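Local coordinates for putative Lipoprotein (Shewanella oneidensis, PDB 3U24) that is of unknown function but binds zinc and calcium ions and belongs to a family assigned to the peptidase MA clan, at residues L56-E61 / I152-A157; D117-N122 / V175-G180; A158-I163 / N218-W223; P166-T171 / S229-E234. One frame throughout, in Å; residues are numbered along the deposited sequence.

Contact 1: L56-E61 / I152-A157; sequences LEIPDE and IPAYYA. With ZN (zinc ion), chain K; EDO (1,2-ethanediol), chain Y.
Pro-59 lies over one face of the Tyr-155 ring, making a CH-pi contact in which CG sits 4.2 Å from the ring centroid and 25° off the normal, offset toward the rim. The two side chains cross at about a right angle, and Pro-59 CD comes to 3.5 Å from Tyr-155 CD2. At the edge of the same ring, in its plane, the carbonyl oxygen of Glu-57 stands 3.5 Å from CD2. With CG anti to the backbone N (chi1 179°), Tyr-155 brings its ring under Pro-59 CG and CD and its edge to Glu-57 O, and its OH goes on to bond the backbone N of Asn-122.

Apolar contacts extend the interface through two more residues of the loop. Leu-56 uses one methyl twice: CD2 is 4.0 Å from Tyr-155 CB and 4.1 Å from Ile-152 CG1. Farther along, Ile-58 CD1 meets Ala-154 CB at 4.1 Å.

What these residues build is a loop laid across the first turns of helix 152-162, on its way from helix 41-47 to helix 61-79. Pro-59 is the centre of an inverse gamma turn, and right after it Asp-60 N-caps helix 61-79 through OD1, which bonds Gly-63 N.

Polar groups serve neighbours outside the interface. The carboxylate of Glu-57 is held by Thr-42 and Ser-40, while Ala-154 N donates to O2 of an ethanediol molecule, probably from the crystallisation liquor, at an angle of 136°. Beyond the contact, Glu-61 OE1 binds a zinc ion at 2.5 Å, and a water lies 2.6 Å from the same zinc.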
# COMPACT_ATOMS: atom_id res chain seq x y z
N LEU A 56 -26.46 2.23 -0.26
CA LEU A 56 -25.42 3.21 -0.49
C LEU A 56 -25.46 4.19 0.67
O LEU A 56 -26.44 4.88 0.84
CB LEU A 56 -25.66 3.97 -1.78
CG LEU A 56 -24.69 5.07 -2.19
CD1 LEU A 56 -23.30 4.53 -2.42
CD2 LEU A 56 -25.23 5.80 -3.41
N GLU A 57 -24.39 4.24 1.45
CA GLU A 57 -24.32 5.19 2.57
C GLU A 57 -24.23 6.60 2.02
O GLU A 57 -23.51 6.84 1.06
CB GLU A 57 -23.10 4.93 3.47
CG GLU A 57 -23.01 3.49 3.99
CD GLU A 57 -22.02 2.61 3.19
OE1 GLU A 57 -22.00 2.68 1.93
OE2 GLU A 57 -21.27 1.84 3.83
N ILE A 58 -25.02 7.51 2.57
CA ILE A 58 -24.98 8.91 2.16
C ILE A 58 -24.00 9.58 3.11
O ILE A 58 -24.16 9.52 4.34
CB ILE A 58 -26.37 9.56 2.22
CG1 ILE A 58 -27.31 8.87 1.22
CG2 ILE A 58 -26.29 11.06 1.89
CD1 ILE A 58 -28.77 8.89 1.62
N PRO A 59 -22.94 10.17 2.56
CA PRO A 59 -21.89 10.69 3.45
C PRO A 59 -22.23 12.10 3.90
O PRO A 59 -21.61 13.04 3.49
CB PRO A 59 -20.65 10.66 2.55
CG PRO A 59 -21.21 10.91 1.18
CD PRO A 59 -22.64 10.42 1.15
N ASP A 60 -23.27 12.22 4.70
CA ASP A 60 -23.70 13.50 5.27
C ASP A 60 -23.40 13.54 6.75
O ASP A 60 -22.78 12.64 7.30
CB ASP A 60 -25.20 13.72 5.02
CG ASP A 60 -26.08 12.61 5.61
OD1 ASP A 60 -25.65 11.91 6.60
OD2 ASP A 60 -27.20 12.43 5.08
N GLU A 61 -23.87 14.59 7.41
CA GLU A 61 -23.57 14.80 8.81
C GLU A 61 -24.15 13.72 9.72
O GLU A 61 -23.51 13.34 10.70
CB GLU A 61 -24.06 16.17 9.23
CG GLU A 61 -23.69 16.54 10.67
CD GLU A 61 -24.28 17.87 11.06
OE1 GLU A 61 -25.53 17.94 11.16
OE2 GLU A 61 -23.50 18.84 11.24
N ILE A 152 -28.10 7.72 -5.44
CA ILE A 152 -26.99 8.40 -6.09
C ILE A 152 -27.15 9.94 -6.09
O ILE A 152 -26.16 10.63 -5.85
CB ILE A 152 -26.68 7.84 -7.50
CG1 ILE A 152 -26.02 6.47 -7.35
CG2 ILE A 152 -25.79 8.80 -8.30
CD1 ILE A 152 -25.83 5.67 -8.62
N PRO A 153 -28.35 10.47 -6.41
CA PRO A 153 -28.47 11.96 -6.36
C PRO A 153 -28.18 12.49 -4.98
O PRO A 153 -27.48 13.49 -4.80
CB PRO A 153 -29.93 12.20 -6.74
CG PRO A 153 -30.19 11.10 -7.73
CD PRO A 153 -29.47 9.88 -7.16
N ALA A 154 -28.70 11.78 -3.99
CA ALA A 154 -28.50 12.21 -2.58
C ALA A 154 -27.04 12.18 -2.16
O ALA A 154 -26.58 13.01 -1.42
CB ALA A 154 -29.31 11.35 -1.63
N TYR A 155 -26.34 11.15 -2.62
CA TYR A 155 -24.92 10.98 -2.33
C TYR A 155 -24.16 12.20 -2.81
O TYR A 155 -23.40 12.72 -2.07
CB TYR A 155 -24.41 9.72 -3.04
CG TYR A 155 -22.95 9.43 -2.84
CD1 TYR A 155 -22.00 10.05 -3.63
CD2 TYR A 155 -22.53 8.57 -1.86
CE1 TYR A 155 -20.63 9.79 -3.44
CE2 TYR A 155 -21.15 8.29 -1.64
CZ TYR A 155 -20.21 8.91 -2.44
OH TYR A 155 -18.86 8.65 -2.26
N TYR A 156 -24.37 12.64 -4.05
CA TYR A 156 -23.62 13.77 -4.56
C TYR A 156 -24.13 15.14 -4.02
O TYR A 156 -23.31 16.06 -3.86
CB TYR A 156 -23.54 13.74 -6.09
CG TYR A 156 -22.63 12.63 -6.64
CD1 TYR A 156 -21.26 12.72 -6.54
CD2 TYR A 156 -23.15 11.50 -7.28
CE1 TYR A 156 -20.43 11.72 -7.00
CE2 TYR A 156 -22.33 10.49 -7.77
CZ TYR A 156 -20.96 10.61 -7.61
OH TYR A 156 -20.10 9.67 -8.11
N ALA A 157 -25.43 15.28 -3.76
CA ALA A 157 -25.94 16.44 -2.97
C ALA A 157 -25.22 16.56 -1.62
O ALA A 157 -24.84 17.66 -1.23
CB ALA A 157 -27.48 16.41 -2.76
ZN ZN K . -25.90 20.27 11.90
C1 EDO Y . -33.70 9.12 -3.46
O1 EDO Y . -33.54 8.43 -4.72
C2 EDO Y . -32.66 10.22 -3.15
O2 EDO Y . -31.56 10.32 -4.09
O HOH W 1 -25.32 21.26 9.60

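Contact 2: D117-N122 / V175-G180; sequences DPSSYN and VLQNQG. With EDO (1,2-ethanediol), chain S; EDO (1,2-ethanediol), chain P.
Asn-122 and Asn-178 approach from opposite directions and stack their amides, the planes 27° apart, where a loop with a 3-10 turn docks against the C-terminal part of helix 168-179. The stack brings the two OD1 atoms to 3.5 Å; both are acceptors, so the hydrogen bonds lie elsewhere. Asn-178 sends ND2 to Tyr-121 O at 3.2 Å, with an N-H...O angle of 163°; the acceptor lies in the amide plane and the donor in the carbonyl plane. ND2 also donates to Ala-174 O, and OD1 accepts from Tyr-156 OH, which together fix the rotation of this buried amide.

Asn-122 reaches across with CG anti to its backbone N (chi1 -171°), which brings ND2 to 3.2 Å from Gln-177 O in a weak bond. Its OD1 accepts from Ala-124 N, an Asx turn just ahead of helix 124-131.

The extended chain of Gln-177 reaches toward Ser-119, whose CB is 3.8 Å from Gln-177 OE1. A water closes the gap, donating to Gln-177 OE1 at 2.6 Å and to Ser-119 O at 2.7 Å while accepting from Asn-122 ND2 at 3.2 Å.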
# COMPACT_ATOMS: atom_id res chain seq x y z
N ASP A 117 -11.16 17.11 0.42
CA ASP A 117 -10.79 16.14 -0.64
C ASP A 117 -12.05 15.68 -1.38
O ASP A 117 -12.72 14.72 -0.94
CB ASP A 117 -10.07 14.94 -0.06
CG ASP A 117 -9.77 13.88 -1.10
OD1 ASP A 117 -10.07 14.04 -2.30
OD2 ASP A 117 -9.24 12.83 -0.71
N PRO A 118 -12.41 16.36 -2.47
CA PRO A 118 -13.61 15.97 -3.18
C PRO A 118 -13.46 14.63 -3.84
O PRO A 118 -14.48 14.04 -4.21
CB PRO A 118 -13.81 17.08 -4.24
CG PRO A 118 -13.10 18.27 -3.66
CD PRO A 118 -11.92 17.67 -2.91
N SER A 119 -12.25 14.12 -3.98
CA SER A 119 -12.11 12.82 -4.60
C SER A 119 -12.65 11.70 -3.72
O SER A 119 -12.89 10.59 -4.20
CB SER A 119 -10.68 12.53 -5.04
OG SER A 119 -9.89 12.12 -3.95
N SER A 120 -12.84 11.95 -2.42
CA SER A 120 -13.43 10.92 -1.56
C SER A 120 -14.97 10.67 -1.85
O SER A 120 -15.54 9.69 -1.36
CB SER A 120 -13.14 11.25 -0.09
OG SER A 120 -13.59 12.53 0.28
N TYR A 121 -15.59 11.50 -2.70
CA TYR A 121 -16.96 11.31 -3.11
C TYR A 121 -17.04 10.78 -4.54
O TYR A 121 -16.89 11.51 -5.53
CB TYR A 121 -17.72 12.61 -2.97
CG TYR A 121 -17.64 13.17 -1.58
CD1 TYR A 121 -18.51 12.74 -0.61
CD2 TYR A 121 -16.68 14.09 -1.23
CE1 TYR A 121 -18.45 13.22 0.67
CE2 TYR A 121 -16.62 14.60 0.05
CZ TYR A 121 -17.52 14.18 0.99
OH TYR A 121 -17.52 14.64 2.29
N ASN A 122 -17.29 9.49 -4.64
CA ASN A 122 -17.37 8.80 -5.95
C ASN A 122 -18.07 7.45 -5.76
O ASN A 122 -17.60 6.62 -4.99
CB ASN A 122 -15.96 8.59 -6.53
CG ASN A 122 -15.96 8.08 -7.98
OD1 ASN A 122 -16.97 7.54 -8.50
ND2 ASN A 122 -14.81 8.24 -8.65
N VAL A 175 -12.64 15.10 -10.54
CA VAL A 175 -13.23 15.27 -11.89
C VAL A 175 -12.91 14.02 -12.75
O VAL A 175 -13.79 13.38 -13.33
CB VAL A 175 -12.71 16.51 -12.62
CG1 VAL A 175 -13.17 16.49 -14.10
CG2 VAL A 175 -13.11 17.78 -11.89
N LEU A 176 -11.63 13.69 -12.76
CA LEU A 176 -11.11 12.58 -13.50
C LEU A 176 -11.67 11.23 -13.03
O LEU A 176 -12.12 10.43 -13.86
CB LEU A 176 -9.62 12.66 -13.32
CG LEU A 176 -8.73 11.65 -13.96
CD1 LEU A 176 -7.28 12.19 -13.78
CD2 LEU A 176 -8.96 10.31 -13.24
N GLN A 177 -11.70 10.98 -11.73
CA GLN A 177 -12.23 9.72 -11.25
C GLN A 177 -13.74 9.60 -11.46
O GLN A 177 -14.22 8.54 -11.83
CB GLN A 177 -11.84 9.49 -9.81
CG GLN A 177 -10.33 9.25 -9.65
CD GLN A 177 -9.92 9.04 -8.22
OE1 GLN A 177 -10.57 9.53 -7.30
NE2 GLN A 177 -8.86 8.32 -8.02
N ASN A 178 -14.50 10.69 -11.28
CA ASN A 178 -15.95 10.63 -11.47
C ASN A 178 -16.32 10.52 -12.93
O ASN A 178 -17.36 9.93 -13.24
CB ASN A 178 -16.70 11.80 -10.82
CG ASN A 178 -16.92 11.58 -9.35
OD1 ASN A 178 -17.86 10.85 -8.96
ND2 ASN A 178 -16.06 12.18 -8.52
N GLN A 179 -15.47 11.03 -13.81
CA GLN A 179 -15.63 10.77 -15.27
C GLN A 179 -15.50 9.29 -15.56
O GLN A 179 -16.18 8.78 -16.40
CB GLN A 179 -14.61 11.54 -16.13
CG GLN A 179 -15.01 12.99 -16.32
CD GLN A 179 -13.92 13.89 -16.95
OE1 GLN A 179 -12.69 13.57 -16.94
NE2 GLN A 179 -14.36 15.04 -17.49
N GLY A 180 -14.61 8.61 -14.84
CA GLY A 180 -14.44 7.17 -14.97
C GLY A 180 -15.65 6.39 -14.49
O GLY A 180 -15.79 5.21 -14.82
C1 EDO S . -14.15 6.23 -1.96
O1 EDO S . -15.51 6.36 -2.42
C2 EDO S . -13.21 7.19 -2.71
O2 EDO S . -13.08 6.89 -4.11
C1 EDO P . -17.77 3.67 -2.65
O1 EDO P . -17.74 3.91 -4.07
C2 EDO P . -18.88 4.45 -1.93
O2 EDO P . -20.14 3.85 -2.23
O HOH W 2 -13.00 10.20 -6.86
O HOH W 3 -9.19 9.33 -4.30

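Contact 3: A158-I163 / N218-W223; sequences AARGNI and NEHISW
Arg-160 carries most of this contact, gripping His-220 by a hydrogen bond and Trp-223 by its aliphatic part. The polar link runs from Arg-160 NH1 to His-220 ND1 at 3.2 Å, with an N-H...N angle of 143°. The donor lies close to the plane of the imidazole, while the histidine nitrogen sits somewhat tilted from the guanidinium plane. The bond is consistent with ND1 carrying no proton. A bend in the arginine chain (chi3 -66°) lifts the guanidinium off the indole face, with NH1 at His-220 ND1.

The CH-pi contact is the tight one. Arg-160 CD lies over one face of Trp-223, 3.4 Å from the centroid of the five-membered ring and 3.3 Å from CD2; CG continues over the six-membered ring, 3.6 Å from CE3. Arginine and tryptophan slide past each other in opposite directions. The charged end stands well off the indole, with CZ 5.7 Å from that centroid, at most a weak cation-pi attraction.

Van der Waals contacts complete the interface. Ile-163, just past the end of its helix, puts CD1 at the edge of the indole, 3.8 Å from Trp-223 CZ3, and Ala-159 CB comes within 4.0 Å of His-220 CE1. The imidazole also meets the ring of Tyr-156, one helical turn before Arg-160.

Overall this is a near-parallel helix pair, 152-162 beside the long 200-234, with segment axes 20° apart and 11.6 Å at closest approach, a wide spacing spanned by long side chains in a largely helical fold.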
# COMPACT_ATOMS: atom_id res chain seq x y z
N ALA A 158 -25.06 15.43 -0.91
CA ALA A 158 -24.32 15.40 0.36
C ALA A 158 -22.85 15.84 0.16
O ALA A 158 -22.27 16.60 0.97
CB ALA A 158 -24.38 13.99 0.99
N ALA A 159 -22.27 15.38 -0.93
CA ALA A 159 -20.89 15.72 -1.24
C ALA A 159 -20.76 17.23 -1.35
O ALA A 159 -19.90 17.82 -0.72
CB ALA A 159 -20.46 15.07 -2.56
N ARG A 160 -21.66 17.85 -2.12
CA ARG A 160 -21.54 19.25 -2.39
C ARG A 160 -21.82 20.11 -1.14
O ARG A 160 -21.21 21.17 -0.96
CB ARG A 160 -22.41 19.67 -3.58
CG ARG A 160 -21.98 18.99 -4.87
CD ARG A 160 -22.73 19.53 -6.06
NE ARG A 160 -24.14 19.20 -5.96
CZ ARG A 160 -24.70 18.12 -6.50
NH1 ARG A 160 -23.99 17.24 -7.19
NH2 ARG A 160 -25.99 17.90 -6.35
N GLY A 161 -22.69 19.61 -0.27
CA GLY A 161 -22.98 20.27 1.02
C GLY A 161 -21.85 20.11 2.05
O GLY A 161 -21.77 20.88 2.97
N ASN A 162 -20.99 19.12 1.89
CA ASN A 162 -19.88 18.90 2.83
C ASN A 162 -18.58 19.54 2.41
O ASN A 162 -17.78 19.91 3.23
CB ASN A 162 -19.51 17.42 2.89
CG ASN A 162 -20.39 16.63 3.77
OD1 ASN A 162 -21.22 17.16 4.53
ND2 ASN A 162 -20.16 15.29 3.74
N ILE A 163 -18.33 19.56 1.13
CA ILE A 163 -17.05 20.04 0.63
C ILE A 163 -16.89 21.51 1.01
O ILE A 163 -17.82 22.28 0.87
CB ILE A 163 -16.93 19.87 -0.88
CG1 ILE A 163 -16.84 18.36 -1.21
CG2 ILE A 163 -15.72 20.64 -1.39
CD1 ILE A 163 -17.13 18.00 -2.65
N ASN A 218 -23.29 13.37 -14.12
CA ASN A 218 -22.91 14.41 -15.03
C ASN A 218 -23.06 15.80 -14.44
O ASN A 218 -22.19 16.63 -14.65
CB ASN A 218 -23.67 14.33 -16.35
CG ASN A 218 -23.10 13.28 -17.29
OD1 ASN A 218 -23.86 12.56 -17.95
ND2 ASN A 218 -21.76 13.21 -17.40
N GLU A 219 -24.14 16.06 -13.71
CA GLU A 219 -24.31 17.36 -13.05
C GLU A 219 -23.26 17.56 -11.96
O GLU A 219 -22.75 18.62 -11.79
CB GLU A 219 -25.72 17.55 -12.47
CG GLU A 219 -26.78 17.69 -13.57
CD GLU A 219 -28.23 17.65 -13.05
OE1 GLU A 219 -28.46 17.31 -11.85
OE2 GLU A 219 -29.14 17.98 -13.87
N HIS A 220 -22.92 16.51 -11.24
CA HIS A 220 -21.83 16.65 -10.27
C HIS A 220 -20.49 16.94 -10.94
O HIS A 220 -19.73 17.75 -10.45
CB HIS A 220 -21.74 15.45 -9.37
CG HIS A 220 -20.74 15.59 -8.26
ND1 HIS A 220 -20.97 16.34 -7.16
CD2 HIS A 220 -19.48 15.05 -8.11
CE1 HIS A 220 -19.89 16.28 -6.37
NE2 HIS A 220 -18.99 15.48 -6.95
N ILE A 221 -20.22 16.31 -12.06
CA ILE A 221 -18.96 16.58 -12.78
C ILE A 221 -18.93 18.04 -13.27
O ILE A 221 -17.87 18.66 -13.18
CB ILE A 221 -18.78 15.65 -13.96
CG1 ILE A 221 -18.51 14.24 -13.41
CG2 ILE A 221 -17.69 16.17 -14.93
CD1 ILE A 221 -18.87 13.13 -14.40
N SER A 222 -20.08 18.57 -13.70
CA SER A 222 -20.15 19.99 -14.11
C SER A 222 -19.87 20.88 -12.91
O SER A 222 -19.19 21.89 -13.02
CB SER A 222 -21.52 20.40 -14.66
OG SER A 222 -21.79 19.65 -15.83
N TRP A 223 -20.44 20.52 -11.78
CA TRP A 223 -20.16 21.28 -10.60
C TRP A 223 -18.66 21.23 -10.24
O TRP A 223 -18.05 22.26 -9.95
CB TRP A 223 -21.04 20.82 -9.49
CG TRP A 223 -20.85 21.55 -8.19
CD1 TRP A 223 -21.49 22.71 -7.77
CD2 TRP A 223 -20.00 21.14 -7.06
NE1 TRP A 223 -21.11 23.02 -6.50
CE2 TRP A 223 -20.21 22.12 -6.02
CE3 TRP A 223 -19.11 20.10 -6.83
CZ2 TRP A 223 -19.52 22.08 -4.81
CZ3 TRP A 223 -18.46 20.02 -5.60
CH2 TRP A 223 -18.66 20.99 -4.60

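Contact 4: P166-T171 / S229-E234; sequences PTLEHT and SQLKKE. With ACY (acetic acid), chain Q.
Behind the place where Leu-231 meets Pro-166 and Thr-171 stands one flat group, the imidazole of His-170. At its edge, in plane, lies Thr-167 CB, and His-170 ND1 shares a 2.7 Å hydrogen bond with Thr-167 OG1. His-170 NE2 bonds Leu-516 O and makes a weak 3.2 Å bond to atom O of an acetic acid molecule, probably from the crystallisation liquor. Trp-116 packs edge-to-face with the ring. The histidine thus ties the start of helix 168-179, which has Thr-167 at its N-cap position, to structure beyond this contact.

Across the interface the work falls to Leu-231. Its CG is anti to the carbonyl carbon (chi1 -67°), which projects both methyls at the helix start: Leu-231 CD1 is 4.0 Å from Pro-166 CG and 3.5 Å from Thr-171 OG1, the threonine and leucine meeting tip to tip, and Leu-231 CD2 is 3.8 Å from Pro-166 O. Leu-168 slides past Leu-231 in the opposite direction, its CD1 lying 4.0 Å from Leu-231 CB. The same methyl also rests against CG of Lys-232, whose chain runs at about a right angle to it.

Thr-171 OG1, although pressed by a methyl, is engaged within its own segment: it donates to Thr-167 O at 2.7 Å. That carbonyl also accepts from Thr-171 N, the two donors arriving from opposite faces of its plane. Between these two segments, then, the hold is van der Waals contact of methyls, while Thr-171 OG1 and the His-170 imidazole find hydrogen bonds within their own segment or beyond.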
# COMPACT_ATOMS: atom_id res chain seq x y z
N PRO A 166 -11.74 23.25 -0.69
CA PRO A 166 -11.01 22.08 -1.16
C PRO A 166 -9.67 22.45 -1.71
O PRO A 166 -9.45 23.59 -2.06
CB PRO A 166 -11.89 21.52 -2.29
CG PRO A 166 -12.67 22.71 -2.78
CD PRO A 166 -12.86 23.61 -1.57
N THR A 167 -8.77 21.48 -1.79
CA THR A 167 -7.51 21.66 -2.51
C THR A 167 -7.77 21.55 -4.00
O THR A 167 -8.70 20.87 -4.48
CB THR A 167 -6.44 20.61 -2.15
OG1 THR A 167 -6.80 19.37 -2.77
CG2 THR A 167 -6.29 20.42 -0.64
N LEU A 168 -6.91 22.20 -4.77
CA LEU A 168 -7.06 22.15 -6.20
C LEU A 168 -6.81 20.72 -6.68
O LEU A 168 -7.50 20.21 -7.56
CB LEU A 168 -6.05 23.10 -6.89
CG LEU A 168 -6.02 22.94 -8.42
CD1 LEU A 168 -7.41 23.25 -8.99
CD2 LEU A 168 -4.88 23.80 -9.04
N GLU A 169 -5.77 20.11 -6.14
CA GLU A 169 -5.33 18.81 -6.64
C GLU A 169 -6.40 17.71 -6.43
O GLU A 169 -6.65 16.88 -7.32
CB GLU A 169 -4.01 18.38 -5.97
CG GLU A 169 -2.80 19.24 -6.39
CD GLU A 169 -2.76 20.65 -5.73
OE1 GLU A 169 -3.61 20.98 -4.85
OE2 GLU A 169 -1.85 21.44 -6.10
N HIS A 170 -7.04 17.69 -5.27
CA HIS A 170 -8.00 16.62 -5.03
C HIS A 170 -9.26 16.88 -5.81
O HIS A 170 -9.97 15.92 -6.17
CB HIS A 170 -8.26 16.42 -3.52
CG HIS A 170 -7.04 15.93 -2.75
ND1 HIS A 170 -6.10 16.76 -2.28
CD2 HIS A 170 -6.60 14.62 -2.46
CE1 HIS A 170 -5.13 16.05 -1.66
NE2 HIS A 170 -5.42 14.74 -1.78
N THR A 171 -9.55 18.15 -6.09
CA THR A 171 -10.73 18.47 -6.88
C THR A 171 -10.52 18.01 -8.33
O THR A 171 -11.46 17.50 -8.96
CB THR A 171 -11.11 19.95 -6.81
OG1 THR A 171 -11.14 20.41 -5.43
CG2 THR A 171 -12.48 20.20 -7.45
N SER A 229 -12.27 25.51 -11.86
CA SER A 229 -12.11 26.78 -12.51
C SER A 229 -12.01 27.95 -11.48
O SER A 229 -11.10 28.76 -11.58
CB SER A 229 -13.25 27.02 -13.51
OG SER A 229 -13.20 28.34 -13.94
N GLN A 230 -12.90 27.97 -10.50
CA GLN A 230 -12.89 28.95 -9.41
C GLN A 230 -11.59 28.85 -8.58
O GLN A 230 -11.00 29.86 -8.22
CB GLN A 230 -14.15 28.74 -8.55
CG GLN A 230 -14.45 29.70 -7.38
CD GLN A 230 -15.69 29.28 -6.50
OE1 GLN A 230 -16.46 28.37 -6.86
NE2 GLN A 230 -15.86 29.94 -5.34
N LEU A 231 -11.15 27.62 -8.27
CA LEU A 231 -9.94 27.40 -7.48
C LEU A 231 -8.69 27.90 -8.23
O LEU A 231 -7.80 28.50 -7.63
CB LEU A 231 -9.77 25.93 -7.10
CG LEU A 231 -10.82 25.34 -6.13
CD1 LEU A 231 -10.79 23.81 -6.10
CD2 LEU A 231 -10.70 25.95 -4.71
N LYS A 232 -8.66 27.70 -9.54
CA LYS A 232 -7.54 28.22 -10.33
C LYS A 232 -7.47 29.76 -10.29
O LYS A 232 -6.37 30.30 -10.14
CB LYS A 232 -7.59 27.68 -11.75
CG LYS A 232 -7.29 26.16 -11.80
CD LYS A 232 -7.47 25.66 -13.20
CE LYS A 232 -7.15 24.18 -13.39
NZ LYS A 232 -7.85 23.71 -14.64
N LYS A 233 -8.62 30.44 -10.38
CA LYS A 233 -8.65 31.91 -10.31
C LYS A 233 -8.38 32.49 -8.90
O LYS A 233 -7.62 33.43 -8.78
CB LYS A 233 -10.01 32.48 -10.77
CG LYS A 233 -10.38 32.23 -12.23
CD LYS A 233 -11.68 32.96 -12.63
CE LYS A 233 -12.08 32.68 -14.09
NZ LYS A 233 -13.48 33.08 -14.42
N GLU A 234 -9.01 31.93 -7.87
CA GLU A 234 -9.12 32.57 -6.55
C GLU A 234 -8.09 32.03 -5.54
O GLU A 234 -7.93 32.60 -4.48
CB GLU A 234 -10.54 32.34 -5.96
CG GLU A 234 -11.68 33.01 -6.76
CD GLU A 234 -13.10 32.85 -6.15
OE1 GLU A 234 -13.37 31.98 -5.25
OE2 GLU A 234 -13.98 33.64 -6.62
C ACY Q . -6.11 12.11 1.62
O ACY Q . -5.64 12.49 0.52
OXT ACY Q . -5.42 11.57 2.53
CH3 ACY Q . -7.58 12.24 1.85

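All four contacts lie on one side of the chain's centre, and each is partly buried. Contacts 1 and 3 use successive parts of helix 152-162, contacts 2 and 4 opposite ends of helix 168-179, and contacts 3 and 4 reach helix 200-234, nearer its C-terminal end in contact 4. Chemistry follows place: contact 2, its centre about 20 Å from the centre of the chain, nearest of the four, is the amide-rich one with bridging water, whereas contacts 1 and 4 are apolar across the interface and contact 3 mixes one hydrogen bond with indole packing. Tyr-155 and Tyr-156 couple contact 1 to contact 2 through their hydroxyls, and Pro-118 packs contact 2 onto contacts 3 and 4.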